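Local coordinates for Glyoxalase/bleomycin resistance protein/dioxygenase (PDB 4QB5) that belongs to the glyoxalase/bleomycin resistance/dioxygenase superfamily and may act as a dioxygenase, at residues Lys39-Asp42 with Ala43-Thr47. Sequence-based numbering, arbitrary orientation.
Sequences KFYD and ALLGT
Leu44 sets its CD2 methyl beside two aromatic rings of the preceding helical turn, 3.8 Å from Tyr41 CD1 and 3.9 Å from Phe40 CE2. Its CG stands anti to the backbone N (chi1 -176°), which places the branch alongside both rings, all three side chains pointing the same way. Leu45 flanks Tyr41 too, its CD1 lying 4.0 Å from Tyr41 CD1. Within the aromatic pair, Phe40 CD2 sits over the centre of one face of the Tyr41 ring, while Tyr41 OH is hydrogen-bonded to Asp134. Around this tight, buried cluster, Phe40, Tyr41 and Leu44 rest on Ile140, Leu44 also meets Phe101, and Tyr41 and Leu45 touch Tyr62. The other side is looser, with Lys39 and Gly46 exposed; partly exposed Asp42 is nevertheless fixed, by a salt bridge to Lys38 and hydrogen bonds to Tyr62 OH and Gly53 N. Four i to i+4 backbone bonds link the turns, from Leu45 N to Tyr41 O at 2.7 Å to Ala43 N to Lys39 O at 3.2 Å. Thr47 OG1 and Thr47 N both donate hydrogen bonds to Leu44 O, OG1 at 2.7 Å. Such an amphipathic helix, its apolar side packed on beta-strands and a second helix, fits the vicinal oxygen chelate fold.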
loop_
_atom_site.group_PDB
_atom_site.type_symbol
_atom_site.label_atom_id
_atom_site.label_comp_id
_atom_site.label_asym_id
_atom_site.label_seq_id
_atom_site.Cartn_x
_atom_site.Cartn_y
_atom_site.Cartn_z
ATOM N N LYS C 39 5.206 6.652 17.066
ATOM C CA LYS C 39 6.347 7.509 17.278
ATOM C C LYS C 39 7.282 7.449 16.060
ATOM O O LYS C 39 7.781 8.481 15.597
ATOM C CB LYS C 39 7.035 7.121 18.561
ATOM C CG LYS C 39 8.284 7.942 18.822
ATOM C CD LYS C 39 8.859 7.613 20.211
ATOM C CE LYS C 39 10.373 7.547 20.134
ATOM N NZ LYS C 39 10.773 6.550 19.090
ATOM N N PHE C 40 7.506 6.257 15.528
ATOM C CA PHE C 40 8.221 6.129 14.230
ATOM C C PHE C 40 7.581 6.932 13.082
ATOM O O PHE C 40 8.273 7.764 12.454
ATOM C CB PHE C 40 8.356 4.637 13.893
ATOM C CG PHE C 40 8.983 4.365 12.584
ATOM C CD1 PHE C 40 10.348 4.308 12.462
ATOM C CD2 PHE C 40 8.228 4.146 11.475
ATOM C CE1 PHE C 40 10.936 4.018 11.240
ATOM C CE2 PHE C 40 8.804 3.857 10.252
ATOM C CZ PHE C 40 10.167 3.801 10.122
ATOM N N TYR C 41 6.283 6.724 12.831
ATOM C CA TYR C 41 5.607 7.366 11.666
ATOM C C TYR C 41 5.429 8.885 11.843
ATOM O O TYR C 41 5.531 9.617 10.871
ATOM C CB TYR C 41 4.302 6.646 11.230
ATOM C CG TYR C 41 4.598 5.382 10.491
ATOM C CD1 TYR C 41 5.011 5.435 9.161
ATOM C CD2 TYR C 41 4.471 4.101 11.090
ATOM C CE1 TYR C 41 5.331 4.302 8.471
ATOM C CE2 TYR C 41 4.738 2.940 10.359
ATOM C CZ TYR C 41 5.181 3.042 9.077
ATOM O OH TYR C 41 5.504 1.905 8.338
ATOM N N ASP C 42 5.163 9.334 13.065
ATOM C CA ASP C 42 5.168 10.767 13.392
ATOM C C ASP C 42 6.474 11.409 12.938
ATOM O O ASP C 42 6.476 12.427 12.179
ATOM C CB ASP C 42 4.949 11.005 14.923
ATOM C CG ASP C 42 3.497 10.837 15.347
ATOM O OD1 ASP C 42 2.587 10.467 14.519
ATOM O OD2 ASP C 42 3.218 11.063 16.568
ATOM N N ALA C 43 7.568 10.784 13.327
ATOM C CA ALA C 43 8.895 11.280 13.005
ATOM C C ALA C 43 9.165 11.190 11.506
ATOM O O ALA C 43 9.673 12.155 10.859
ATOM C CB ALA C 43 10.017 10.516 13.782
ATOM N N LEU C 44 8.801 10.047 10.946
ATOM C CA LEU C 44 9.099 9.753 9.560
ATOM C C LEU C 44 8.284 10.619 8.606
ATOM O O LEU C 44 8.822 11.297 7.742
ATOM C CB LEU C 44 8.755 8.302 9.277
ATOM C CG LEU C 44 9.105 7.819 7.895
ATOM C CD1 LEU C 44 10.586 7.497 7.844
ATOM C CD2 LEU C 44 8.247 6.622 7.495
ATOM N N LEU C 45 6.986 10.552 8.737
ATOM C CA LEU C 45 6.132 11.251 7.825
ATOM C C LEU C 45 6.105 12.747 8.101
ATOM O O LEU C 45 5.772 13.512 7.196
ATOM C CB LEU C 45 4.740 10.651 7.806
ATOM C CG LEU C 45 4.672 9.126 7.490
ATOM C CD1 LEU C 45 3.268 8.630 7.572
ATOM C CD2 LEU C 45 5.245 8.926 6.102
ATOM N N GLY C 46 6.425 13.169 9.327
ATOM C CA GLY C 46 6.598 14.613 9.605
ATOM C C GLY C 46 7.609 15.245 8.630
ATOM O O GLY C 46 7.487 16.419 8.274
ATOM N N THR C 47 8.613 14.495 8.198
ATOM C CA THR C 47 9.633 15.063 7.318
ATOM C C THR C 47 9.024 15.393 5.944
ATOM O O THR C 47 9.576 16.213 5.200
ATOM C CB THR C 47 10.822 14.135 7.027
ATOM O OG1 THR C 47 10.356 12.957 6.302
ATOM C CG2 THR C 47 11.576 13.771 8.272
#